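PDB 6FSK: DyP-type peroxidase from Pleurotus ostreatus PC15, which probably uses a bound heme b to oxidise dyes and other reducing substrates, Mn(II) among them, at the expense of hydrogen peroxide. Local coordinates for residues Glu21-Phe26 and Thr170-Asp175; Thr100-Asp105 and Gly467-Ser472; Thr241-Phe246 and Leu380-Tyr385. The protein carries 1 engineered substitution. One frame throughout, in Å; residues are numbered along the deposited sequence.

Interaction 1 (Glu21-Phe26 and Thr170-Asp175); sequences ETYFFF and THVRGD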
loop_
_atom_site.group_PDB
_atom_site.type_symbol
_atom_site.label_atom_id
_atom_site.label_comp_id
_atom_site.label_asym_id
_atom_site.label_seq_id
_atom_site.Cartn_x
_atom_site.Cartn_y
_atom_site.Cartn_z
ATOM N N GLU A 21 -0.370 -13.612 -7.511
ATOM C CA GLU A 21 -1.696 -13.247 -6.996
ATOM C C GLU A 21 -2.556 -12.726 -8.115
ATOM O O GLU A 21 -2.119 -11.858 -8.865
ATOM C CB GLU A 21 -1.562 -12.215 -5.837
ATOM C CG GLU A 21 -2.835 -11.921 -5.088
ATOM C CD GLU A 21 -2.577 -11.067 -3.853
ATOM O OE1 GLU A 21 -1.636 -10.278 -3.902
ATOM O OE2 GLU A 21 -3.386 -11.203 -2.866
ATOM N N THR A 22 -3.815 -13.173 -8.177
ATOM C CA THR A 22 -4.788 -12.623 -9.079
ATOM C C THR A 22 -5.910 -11.926 -8.333
ATOM O O THR A 22 -6.511 -12.489 -7.415
ATOM C CB THR A 22 -5.324 -13.695 -10.006
ATOM O OG1 THR A 22 -4.240 -14.148 -10.836
ATOM C CG2 THR A 22 -6.435 -13.164 -10.869
ATOM N N TYR A 23 -6.224 -10.705 -8.799
ATOM C CA TYR A 23 -7.336 -9.921 -8.318
ATOM C C TYR A 23 -8.445 -9.947 -9.381
ATOM O O TYR A 23 -8.217 -9.457 -10.507
ATOM C CB TYR A 23 -6.976 -8.505 -7.940
ATOM C CG TYR A 23 -6.040 -8.350 -6.787
ATOM C CD1 TYR A 23 -4.677 -8.406 -6.963
ATOM C CD2 TYR A 23 -6.562 -8.107 -5.486
ATOM C CE1 TYR A 23 -3.790 -8.250 -5.890
ATOM C CE2 TYR A 23 -5.715 -7.988 -4.403
ATOM C CZ TYR A 23 -4.331 -8.042 -4.608
ATOM O OH TYR A 23 -3.507 -7.875 -3.462
ATOM N N PHE A 24 -9.570 -10.566 -9.032
ATOM C CA PHE A 24 -10.702 -10.728 -9.919
ATOM C C PHE A 24 -11.817 -9.742 -9.509
ATOM O O PHE A 24 -12.493 -9.881 -8.454
ATOM C CB PHE A 24 -11.188 -12.173 -9.871
ATOM C CG PHE A 24 -12.381 -12.484 -10.714
ATOM C CD1 PHE A 24 -12.149 -12.781 -12.072
ATOM C CD2 PHE A 24 -13.695 -12.445 -10.206
ATOM C CE1 PHE A 24 -13.256 -13.096 -12.903
ATOM C CE2 PHE A 24 -14.814 -12.750 -11.054
ATOM C CZ PHE A 24 -14.557 -13.054 -12.367
ATOM N N PHE A 25 -12.020 -8.710 -10.328
ATOM C CA PHE A 25 -12.974 -7.642 -10.042
ATOM C C PHE A 25 -14.319 -7.931 -10.727
ATOM O O PHE A 25 -14.347 -8.264 -11.903
ATOM C CB PHE A 25 -12.442 -6.290 -10.500
ATOM C CG PHE A 25 -11.134 -5.916 -9.862
ATOM C CD1 PHE A 25 -11.152 -5.328 -8.626
ATOM C CD2 PHE A 25 -9.924 -6.102 -10.478
ATOM C CE1 PHE A 25 -9.947 -4.936 -7.995
ATOM C CE2 PHE A 25 -8.723 -5.744 -9.831
ATOM C CZ PHE A 25 -8.752 -5.192 -8.595
ATOM N N PHE A 26 -15.403 -7.882 -9.958
ATOM C CA PHE A 26 -16.687 -8.353 -10.442
ATOM C C PHE A 26 -17.792 -7.391 -10.142
ATOM O O PHE A 26 -17.723 -6.474 -9.251
ATOM C CB PHE A 26 -16.979 -9.737 -9.864
ATOM C CG PHE A 26 -17.232 -9.735 -8.369
ATOM C CD1 PHE A 26 -18.482 -9.568 -7.850
ATOM C CD2 PHE A 26 -16.212 -9.992 -7.495
ATOM C CE1 PHE A 26 -18.685 -9.604 -6.492
ATOM C CE2 PHE A 26 -16.390 -10.013 -6.154
ATOM C CZ PHE A 26 -17.632 -9.821 -5.643
ATOM N N THR A 170 -12.776 -7.046 -14.805
ATOM C CA THR A 170 -11.450 -7.277 -15.266
ATOM C C THR A 170 -10.702 -8.071 -14.242
ATOM O O THR A 170 -11.255 -8.400 -13.109
ATOM C CB THR A 170 -10.650 -5.980 -15.597
ATOM O OG1 THR A 170 -9.482 -6.349 -16.358
ATOM C CG2 THR A 170 -10.248 -5.270 -14.282
ATOM N N HIS A 171 -9.485 -8.504 -14.563
ATOM C CA HIS A 171 -8.641 -9.131 -13.525
ATOM C C HIS A 171 -7.215 -8.625 -13.750
ATOM O O HIS A 171 -6.837 -8.260 -14.883
ATOM C CB HIS A 171 -8.707 -10.678 -13.456
ATOM C CG HIS A 171 -8.114 -11.396 -14.621
ATOM N ND1 HIS A 171 -8.826 -11.720 -15.758
ATOM C CD2 HIS A 171 -6.903 -11.943 -14.775
ATOM C CE1 HIS A 171 -8.038 -12.386 -16.582
ATOM N NE2 HIS A 171 -6.899 -12.598 -15.978
ATOM N N VAL A 172 -6.445 -8.560 -12.684
ATOM C CA VAL A 172 -5.036 -8.236 -12.745
ATOM C C VAL A 172 -4.189 -9.287 -12.038
ATOM O O VAL A 172 -4.663 -9.944 -11.107
ATOM C CB VAL A 172 -4.751 -6.828 -12.182
ATOM C CG1 VAL A 172 -5.497 -5.731 -12.886
ATOM C CG2 VAL A 172 -5.031 -6.779 -10.707
ATOM N N ARG A 173 -2.962 -9.470 -12.488
ATOM C CA ARG A 173 -2.081 -10.448 -11.894
ATOM C C ARG A 173 -0.806 -9.780 -11.408
ATOM O O ARG A 173 -0.199 -8.988 -12.141
ATOM C CB ARG A 173 -1.745 -11.579 -12.838
ATOM C CG ARG A 173 -1.102 -12.790 -12.142
ATOM C CD ARG A 173 -0.714 -13.834 -13.191
ATOM N NE ARG A 173 0.487 -13.419 -13.876
ATOM C CZ ARG A 173 0.943 -13.902 -15.032
ATOM N NH1 ARG A 173 0.320 -14.934 -15.674
ATOM N NH2 ARG A 173 2.080 -13.479 -15.486
ATOM N N GLY A 174 -0.357 -10.174 -10.257
ATOM C CA GLY A 174 0.939 -9.777 -9.715
ATOM C C GLY A 174 1.858 -11.009 -9.674
ATOM O O GLY A 174 1.417 -12.179 -9.486
ATOM N N ASP A 175 3.144 -10.747 -9.778
ATOM C CA ASP A 175 4.171 -11.731 -9.710
ATOM C C ASP A 175 5.397 -11.145 -9.048
ATOM O O ASP A 175 5.834 -10.041 -9.441
ATOM C CB ASP A 175 4.559 -12.118 -11.122
ATOM C CG ASP A 175 3.410 -12.796 -11.849
ATOM O OD1 ASP A 175 3.191 -14.027 -11.548
ATOM O OD2 ASP A 175 2.776 -12.145 -12.699
#
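The Phe25 ring turns its edge to residues 170-175: Thr170 O and Val172 CG2 both lie near its plane, with Phe25 CE2 3.9 Å from Val172 CG2. Phe128 adds an edge-to-face partner to the same ring, and Phe242 meets it with the planes about 45° apart. The Tyr23 ring meets Val172 CG2 obliquely, as the His171 imidazole meets Thr22 CG2. These groups decorate an antiparallel strand pair in the ferredoxin-like alpha+beta barrel region of DyP peroxidases, where 166-175 is one of the two outermost strands of the sheet within the chain and 20-28 lies just inside it. Tyr23 pairs with Val172, bonded both ways: Tyr23 N reaches Val172 O at 2.9 Å, and Val172 N returns to Tyr23 O. Glu21 and Gly174 form a second doubly bonded pair. Phe25 N donates to Thr170 O at 2.9 Å. Phe25 CG stands anti to the carbonyl carbon of its own residue (chi1 -58°) and beside that N, which brings the ring edge to the very oxygen the N-H holds.

The two faces differ in character. Tyr23, Phe25 and Val172 are buried and mainly hydrocarbon, suited to a face turned toward strand 379-386, where Tyr23 and Val172 touch Leu381; buried Glu21 on this face is paired with Lys18. Beta-branched Val172 lays CG2 against both aromatic side chains, 3.8 Å from Tyr23 CB. The other face pairs Thr22 with Arg173 and Phe24 with His171; its two members from the outer strand are exposed and polar, and His171 ND1 is hydrogen-bonded to Glu168. Thr22 OG1 rests 3.7 Å from the aliphatic Arg173 CG. Arg173 then bends at chi3 (77°) and grips Asp175 side-on, NE and NH2 both reaching OD2, the 2.9 Å bond from Arg173 NE using the syn lone pair of Asp175 OD2.

Interaction 2 (Thr100-Asp105 and Gly467-Ser472); sequences TGQRKD and GEYFFS
Glu468 OE2 is gripped by two backbone N-H groups. Gln102 N, across the contact, donates to it over 2.9 Å in an almost straight bond (173° at the hydrogen), arriving on the syn side but 28° out of the carboxylate plane. Tyr469 N, the next amide along Glu468's own strand, takes the anti lone pair at 2.8 Å. The side chain sets out away from the helix, and its bend at chi2 (52°) brings the carboxylate back to it. A glutamate suits the spot, since Gln102 N belongs to the first turn of helix 102-109, where amides have no helical carbonyl to bond. Gly101 occupies the N-cap position between this helix and helix 96-100; its positive phi, easy for glycine, makes the sharp change of direction, and its O accepts from Asp105 N.

The other oxygen works through water. Water 1 donates to Glu468 OE1 and accepts from Arg103 N and Arg103 NE, joining charges that stop short of a salt bridge; the Arg103 guanidinium pairs with Asp131 instead. Gln102 lies over one face of the Tyr469 ring, its CB 3.9 Å from the ring centroid in a CH-pi contact. Extended beyond CG, the same side chain carries its amide to the strand, where OE1 sits 3.2 Å from Gly467 CA, an approach made possible because Gly467 has no side chain. The amide is satisfied from strand 238-247: OE1 accepts from Arg243 NH1 and NE2 donates to Phe242 O.

This is a helix start tied to a central sheet strand. With two N-H donors, a bound water and the positive end of a helix all near it, the buried Glu468 carboxylate is probably stabilised in its ionised form.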
loop_
_atom_site.group_PDB
_atom_site.type_symbol
_atom_site.label_atom_id
_atom_site.label_comp_id
_atom_site.label_asym_id
_atom_site.label_seq_id
_atom_site.Cartn_x
_atom_site.Cartn_y
_atom_site.Cartn_z
ATOM N N THR A 100 -17.663 7.559 -1.210
ATOM C CA THR A 100 -17.485 8.313 -2.450
ATOM C C THR A 100 -17.043 7.396 -3.583
ATOM O O THR A 100 -17.457 7.532 -4.734
ATOM C CB THR A 100 -16.490 9.438 -2.170
ATOM O OG1 THR A 100 -17.120 10.425 -1.313
ATOM C CG2 THR A 100 -16.052 10.140 -3.394
ATOM N N GLY A 101 -16.188 6.437 -3.271
ATOM C CA GLY A 101 -15.513 5.570 -4.249
ATOM C C GLY A 101 -14.296 6.224 -4.830
ATOM O O GLY A 101 -14.174 7.415 -4.836
ATOM N N GLN A 102 -13.384 5.392 -5.232
ATOM C CA GLN A 102 -12.108 5.845 -5.646
ATOM C C GLN A 102 -12.168 6.579 -6.980
ATOM O O GLN A 102 -11.356 7.462 -7.213
ATOM C CB GLN A 102 -11.040 4.777 -5.672
ATOM C CG GLN A 102 -9.616 5.400 -5.578
ATOM C CD GLN A 102 -8.534 4.387 -5.744
ATOM O OE1 GLN A 102 -7.781 4.413 -6.748
ATOM N NE2 GLN A 102 -8.409 3.447 -4.756
ATOM N N ARG A 103 -13.046 6.158 -7.904
ATOM C CA ARG A 103 -13.094 6.904 -9.170
ATOM C C ARG A 103 -13.333 8.431 -8.975
ATOM O O ARG A 103 -12.629 9.286 -9.602
ATOM C CB ARG A 103 -14.196 6.371 -10.064
ATOM C CG ARG A 103 -13.916 5.061 -10.718
ATOM C CD ARG A 103 -15.130 4.415 -11.422
ATOM N NE ARG A 103 -16.205 4.167 -10.437
ATOM C CZ ARG A 103 -17.420 3.893 -10.818
ATOM N NH1 ARG A 103 -17.691 3.782 -12.131
ATOM N NH2 ARG A 103 -18.352 3.726 -9.913
ATOM N N LYS A 104 -14.212 8.819 -8.030
ATOM C CA LYS A 104 -14.452 10.243 -7.728
ATOM C C LYS A 104 -13.362 10.792 -6.809
ATOM O O LYS A 104 -12.862 11.878 -7.005
ATOM C CB LYS A 104 -15.788 10.434 -7.070
ATOM C CG LYS A 104 -16.904 10.355 -8.070
ATOM C CD LYS A 104 -18.240 10.425 -7.414
ATOM C CE LYS A 104 -19.345 10.298 -8.463
ATOM N NZ LYS A 104 -20.525 9.719 -7.788
ATOM N N ASP A 105 -12.899 9.969 -5.853
ATOM C CA ASP A 105 -11.923 10.450 -4.872
ATOM C C ASP A 105 -10.556 10.709 -5.530
ATOM O O ASP A 105 -9.772 11.505 -5.034
ATOM C CB ASP A 105 -11.749 9.422 -3.757
ATOM C CG ASP A 105 -11.183 10.011 -2.469
ATOM O OD1 ASP A 105 -11.596 11.093 -2.058
ATOM O OD2 ASP A 105 -10.286 9.322 -1.814
ATOM N N GLY A 467 -8.214 1.723 -9.656
ATOM C CA GLY A 467 -8.268 1.579 -8.204
ATOM C C GLY A 467 -9.666 1.514 -7.726
ATOM O O GLY A 467 -10.577 1.884 -8.423
ATOM N N GLU A 468 -9.873 0.940 -6.544
ATOM C CA GLU A 468 -11.154 1.078 -5.835
ATOM C C GLU A 468 -10.913 0.807 -4.344
ATOM O O GLU A 468 -9.847 0.293 -3.945
ATOM C CB GLU A 468 -12.219 0.178 -6.449
ATOM C CG GLU A 468 -13.652 0.247 -5.898
ATOM C CD GLU A 468 -14.257 1.658 -5.841
ATOM O OE1 GLU A 468 -15.265 1.892 -6.574
ATOM O OE2 GLU A 468 -13.848 2.572 -5.067
ATOM N N TYR A 469 -11.848 1.295 -3.536
ATOM C CA TYR A 469 -11.885 1.117 -2.064
ATOM C C TYR A 469 -12.898 0.033 -1.766
ATOM O O TYR A 469 -14.043 0.081 -2.225
ATOM C CB TYR A 469 -12.342 2.384 -1.410
ATOM C CG TYR A 469 -11.494 3.616 -1.670
ATOM C CD1 TYR A 469 -10.100 3.519 -1.511
ATOM C CD2 TYR A 469 -12.047 4.879 -1.955
ATOM C CE1 TYR A 469 -9.271 4.619 -1.660
ATOM C CE2 TYR A 469 -11.214 6.011 -2.093
ATOM C CZ TYR A 469 -9.836 5.885 -1.933
ATOM O OH TYR A 469 -9.070 6.973 -2.045
ATOM N N PHE A 470 -12.488 -0.928 -0.981
ATOM C CA PHE A 470 -13.303 -2.057 -0.626
ATOM C C PHE A 470 -13.294 -2.264 0.903
ATOM O O PHE A 470 -12.471 -1.681 1.601
ATOM C CB PHE A 470 -12.790 -3.362 -1.250
ATOM C CG PHE A 470 -12.667 -3.360 -2.768
ATOM C CD1 PHE A 470 -13.679 -3.729 -3.588
ATOM C CD2 PHE A 470 -11.538 -2.921 -3.333
ATOM C CE1 PHE A 470 -13.520 -3.734 -4.958
ATOM C CE2 PHE A 470 -11.350 -2.956 -4.708
ATOM C CZ PHE A 470 -12.340 -3.343 -5.502
ATOM N N PHE A 471 -14.263 -3.032 1.371
ATOM C CA PHE A 471 -14.347 -3.476 2.769
ATOM C C PHE A 471 -14.343 -4.980 2.810
ATOM O O PHE A 471 -15.196 -5.603 2.147
ATOM C CB PHE A 471 -15.568 -2.836 3.444
ATOM C CG PHE A 471 -15.652 -3.137 4.912
ATOM C CD1 PHE A 471 -14.865 -2.377 5.780
ATOM C CD2 PHE A 471 -16.486 -4.086 5.422
ATOM C CE1 PHE A 471 -14.881 -2.612 7.174
ATOM C CE2 PHE A 471 -16.543 -4.269 6.831
ATOM C CZ PHE A 471 -15.766 -3.548 7.670
ATOM N N SER A 472 -13.386 -5.553 3.535
ATOM C CA SER A 472 -13.227 -6.974 3.702
ATOM C C SER A 472 -13.970 -7.447 4.976
ATOM O O SER A 472 -13.471 -7.163 6.050
ATOM C CB SER A 472 -11.755 -7.277 3.869
ATOM O OG SER A 472 -11.055 -7.101 2.604
HETATM O O HOH W 1 -15.457 4.306 -7.651
#

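Interaction 3 (Thr241-Phe246 and Leu380-Tyr385); sequences TFRYLF and LLFVCY. With HEM (protoporphyrin IX containing Fe), chain C.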
loop_
_atom_site.group_PDB
_atom_site.type_symbol
_atom_site.label_atom_id
_atom_site.label_comp_id
_atom_site.label_asym_id
_atom_site.label_seq_id
_atom_site.Cartn_x
_atom_site.Cartn_y
_atom_site.Cartn_z
ATOM N N THR A 241 -7.702 -0.708 0.379
ATOM C CA THR A 241 -7.432 0.223 -0.751
ATOM C C THR A 241 -6.610 -0.491 -1.787
ATOM O O THR A 241 -5.541 -1.004 -1.486
ATOM C CB THR A 241 -6.706 1.477 -0.235
ATOM O OG1 THR A 241 -7.574 2.228 0.612
ATOM C CG2 THR A 241 -6.303 2.344 -1.455
ATOM N N PHE A 242 -7.111 -0.496 -3.052
ATOM C CA PHE A 242 -6.364 -1.015 -4.212
ATOM C C PHE A 242 -5.972 0.108 -5.133
ATOM O O PHE A 242 -6.831 0.932 -5.451
ATOM C CB PHE A 242 -7.185 -2.024 -4.992
ATOM C CG PHE A 242 -6.535 -2.451 -6.268
ATOM C CD1 PHE A 242 -5.397 -3.231 -6.284
ATOM C CD2 PHE A 242 -7.078 -2.066 -7.476
ATOM C CE1 PHE A 242 -4.843 -3.650 -7.515
ATOM C CE2 PHE A 242 -6.478 -2.450 -8.669
ATOM C CZ PHE A 242 -5.353 -3.154 -8.656
ATOM N N ARG A 243 -4.693 0.154 -5.527
ATOM C CA ARG A 243 -4.171 1.133 -6.511
ATOM C C ARG A 243 -3.340 0.413 -7.520
ATOM O O ARG A 243 -2.405 -0.309 -7.186
ATOM C CB ARG A 243 -3.343 2.239 -5.848
ATOM C CG ARG A 243 -4.141 3.030 -4.804
ATOM C CD ARG A 243 -4.871 4.207 -5.418
ATOM N NE ARG A 243 -4.058 5.330 -5.866
ATOM C CZ ARG A 243 -4.419 6.240 -6.757
ATOM N NH1 ARG A 243 -5.541 6.126 -7.441
ATOM N NH2 ARG A 243 -3.568 7.215 -7.011
ATOM N N TYR A 244 -3.714 0.571 -8.789
ATOM C CA TYR A 244 -2.954 -0.087 -9.875
ATOM C C TYR A 244 -1.870 0.842 -10.376
ATOM O O TYR A 244 -2.191 1.829 -11.103
ATOM C CB TYR A 244 -3.959 -0.387 -10.970
ATOM C CG TYR A 244 -3.534 -1.315 -12.074
ATOM C CD1 TYR A 244 -2.447 -2.114 -12.000
ATOM C CD2 TYR A 244 -4.376 -1.463 -13.179
ATOM C CE1 TYR A 244 -2.141 -3.039 -13.008
ATOM C CE2 TYR A 244 -4.046 -2.342 -14.173
ATOM C CZ TYR A 244 -2.983 -3.142 -14.074
ATOM O OH TYR A 244 -2.695 -4.054 -15.131
ATOM N N LEU A 245 -0.687 0.680 -9.812
ATOM C CA LEU A 245 0.352 1.734 -9.938
ATOM C C LEU A 245 1.426 1.363 -10.915
ATOM O O LEU A 245 2.251 0.515 -10.638
ATOM C CB LEU A 245 0.956 2.093 -8.594
ATOM C CG LEU A 245 -0.056 2.642 -7.600
ATOM C CD1 LEU A 245 0.679 2.944 -6.251
ATOM C CD2 LEU A 245 -0.777 3.910 -8.004
ATOM N N PHE A 246 1.400 1.943 -12.104
ATOM C CA PHE A 246 2.449 1.603 -13.099
ATOM C C PHE A 246 3.698 2.393 -12.728
ATOM O O PHE A 246 3.585 3.545 -12.273
ATOM C CB PHE A 246 1.961 1.978 -14.519
ATOM C CG PHE A 246 1.023 0.988 -15.091
ATOM C CD1 PHE A 246 -0.242 0.833 -14.604
ATOM C CD2 PHE A 246 1.400 0.151 -16.122
ATOM C CE1 PHE A 246 -1.101 -0.171 -15.059
ATOM C CE2 PHE A 246 0.514 -0.792 -16.638
ATOM C CZ PHE A 246 -0.732 -0.944 -16.107
ATOM N N LEU A 380 3.312 -1.863 -9.366
ATOM C CA LEU A 380 2.899 -2.366 -8.067
ATOM C C LEU A 380 1.374 -2.460 -8.027
ATOM O O LEU A 380 0.664 -1.500 -8.336
ATOM C CB LEU A 380 3.407 -1.438 -6.956
ATOM C CG LEU A 380 3.221 -1.875 -5.534
ATOM C CD1 LEU A 380 4.079 -3.076 -5.225
ATOM C CD2 LEU A 380 3.601 -0.716 -4.608
ATOM N N LEU A 381 0.882 -3.636 -7.661
ATOM C CA LEU A 381 -0.530 -3.760 -7.206
ATOM C C LEU A 381 -0.552 -3.367 -5.746
ATOM O O LEU A 381 -0.264 -4.207 -4.866
ATOM C CB LEU A 381 -0.997 -5.141 -7.448
ATOM C CG LEU A 381 -0.891 -5.714 -8.864
ATOM C CD1 LEU A 381 -1.480 -7.127 -8.942
ATOM C CD2 LEU A 381 -1.451 -4.768 -9.905
ATOM N N PHE A 382 -0.738 -2.076 -5.520
ATOM C CA PHE A 382 -0.705 -1.547 -4.151
ATOM C C PHE A 382 -2.005 -1.939 -3.443
ATOM O O PHE A 382 -3.066 -1.654 -3.928
ATOM C CB PHE A 382 -0.595 -0.018 -4.190
ATOM C CG PHE A 382 -0.635 0.600 -2.846
ATOM C CD1 PHE A 382 0.528 0.841 -2.126
ATOM C CD2 PHE A 382 -1.809 1.011 -2.333
ATOM C CE1 PHE A 382 0.462 1.382 -0.827
ATOM C CE2 PHE A 382 -1.855 1.636 -1.071
ATOM C CZ PHE A 382 -0.717 1.797 -0.338
ATOM N N VAL A 383 -1.874 -2.572 -2.297
ATOM C CA VAL A 383 -2.996 -2.870 -1.456
ATOM C C VAL A 383 -2.667 -2.470 -0.016
ATOM O O VAL A 383 -1.556 -2.785 0.446
ATOM C CB VAL A 383 -3.380 -4.365 -1.482
ATOM C CG1 VAL A 383 -4.327 -4.730 -0.343
ATOM C CG2 VAL A 383 -4.007 -4.685 -2.814
ATOM N N CYS A 384 -3.502 -1.754 0.675
ATOM C CA CYS A 384 -3.263 -1.483 2.126
ATOM C C CYS A 384 -4.586 -1.591 2.866
ATOM O O CYS A 384 -5.663 -1.348 2.293
ATOM C CB CYS A 384 -2.580 -0.131 2.372
ATOM S SG CYS A 384 -3.612 1.306 2.123
ATOM N N TYR A 385 -4.477 -1.882 4.131
ATOM C CA TYR A 385 -5.549 -2.027 5.065
ATOM C C TYR A 385 -5.462 -1.098 6.239
ATOM O O TYR A 385 -4.344 -0.895 6.800
ATOM C CB TYR A 385 -5.609 -3.430 5.659
ATOM C CG TYR A 385 -5.855 -4.544 4.682
ATOM C CD1 TYR A 385 -7.143 -4.882 4.290
ATOM C CD2 TYR A 385 -4.814 -5.252 4.105
ATOM C CE1 TYR A 385 -7.390 -5.907 3.357
ATOM C CE2 TYR A 385 -5.040 -6.236 3.165
ATOM C CZ TYR A 385 -6.357 -6.587 2.813
ATOM O OH TYR A 385 -6.587 -7.581 1.907
HETATM C CHA HEM C . 7.361 2.241 2.426
HETATM C CHB HEM C . 7.957 1.927 -2.348
HETATM C CHC HEM C . 3.419 3.417 -2.947
HETATM C CHD HEM C . 2.902 4.038 1.831
HETATM C C1A HEM C . 7.956 2.003 1.185
HETATM C C2A HEM C . 9.284 1.520 0.965
HETATM C C3A HEM C . 9.440 1.384 -0.359
HETATM C C4A HEM C . 8.232 1.861 -0.961
HETATM C CMA HEM C . 10.680 0.969 -1.073
HETATM C CAA HEM C . 10.308 1.255 2.057
HETATM C CBA HEM C . 10.396 -0.160 2.616
HETATM C CGA HEM C . 9.198 -0.538 3.446
HETATM O O1A HEM C . 9.068 -0.095 4.589
HETATM O O2A HEM C . 8.366 -1.334 2.943
HETATM C C1B HEM C . 6.769 2.312 -2.976
HETATM C C2B HEM C . 6.504 2.280 -4.341
HETATM C C3B HEM C . 5.218 2.662 -4.558
HETATM C C4B HEM C . 4.697 2.969 -3.217
HETATM C CMB HEM C . 7.491 1.924 -5.425
HETATM C CAB HEM C . 4.394 2.840 -5.774
HETATM C CBB HEM C . 4.662 2.244 -6.916
HETATM C C1C HEM C . 2.864 3.810 -1.768
HETATM C C2C HEM C . 1.611 4.387 -1.519
HETATM C C3C HEM C . 1.447 4.599 -0.181
HETATM C C4C HEM C . 2.632 4.067 0.449
HETATM C CMC HEM C . 0.602 4.685 -2.596
HETATM C CAC HEM C . 0.374 5.250 0.620
HETATM C CBC HEM C . -0.444 6.207 0.137
HETATM C C1D HEM C . 4.084 3.523 2.371
HETATM C C2D HEM C . 4.223 3.360 3.852
HETATM C C3D HEM C . 5.485 2.803 3.998
HETATM C C4D HEM C . 6.052 2.728 2.662
HETATM C CMD HEM C . 3.241 3.659 4.913
HETATM C CAD HEM C . 6.212 2.469 5.296
HETATM C CBD HEM C . 6.925 3.642 5.891
HETATM C CGD HEM C . 7.520 3.307 7.236
HETATM O O1D HEM C . 8.732 3.622 7.341
HETATM O O2D HEM C . 6.878 2.688 8.059
HETATM N NA HEM C . 7.323 2.325 -0.017
HETATM N NB HEM C . 5.700 2.809 -2.307
HETATM N NC HEM C . 3.542 3.740 -0.526
HETATM N ND HEM C . 5.214 3.208 1.736
HETATM FE FE HEM C . 5.484 3.090 -0.269
HETATM O O HOH W 2 -7.095 1.015 3.168
#
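Arg243 and Phe382 sit opposite each other at the middle of an antiparallel strand pair in the ferredoxin-like part that the C-terminal family region contributes to the DyP fold. Six backbone hydrogen bonds knit the strands, two at each of the pairs Thr241-Cys384, Arg243-Phe382 and Leu245-Leu380; Arg243 N to Phe382 O spans 2.9 Å. Water 2 continues the polar line at one end, donating to Cys384 O and bonded to Thr241 OG1.

Apolar contacts fill both faces. On one, the Phe242 ring presents its edge to Leu381 CB and Val383 CG2, and Tyr244 lies alongside Leu381, with Tyr244 CD1 3.5 Å from Leu381 CD2. On the other, Leu245 CD1 packs 3.8 Å from Phe382 CB, and Arg243 lends its aliphatic CB and CG to the Phe382 ring. The arginine chain bends at chi2 and chi3, carrying its guanidinium away to a salt bridge with Asp111.

Heme b lies against this second face, where flat or branched hydrocarbon side chains suit the porphyrin. Leu380 CD2 touches HEM C3B and Leu245 CD1 touches HEM CAB, each at 3.7 Å. Phe382, its CG anti to the backbone N (chi1 177°), reaches the porphyrin itself: the heme methyl CMC lies over one face of its ring, and Phe382 CE1 comes 3.3 Å from HEM C2C.

In the fold
All three contacts are largely buried and reach one antiparallel sheet, at different places. Interaction 3 lies deepest, about 5 Å from the chain centre to its own centre, and gives one face to the heme. Interaction 1 sits at an outermost strand, so its largely hydrophobic, inward face is backed by another bearing exposed polar side chains. Interaction 2 joins a helix start to a sheet strand and relies on carboxylate, amide and water bonds where the other two rely on backbone ladders and hydrocarbon packing. The contacts also touch: Phe25 of interaction 1 packs on Phe470 of interaction 2, Tyr23 packs on Val383 of interaction 3, and a probable hydrogen bond from Phe242 N to Glu468 O joins interactions 3 and 2.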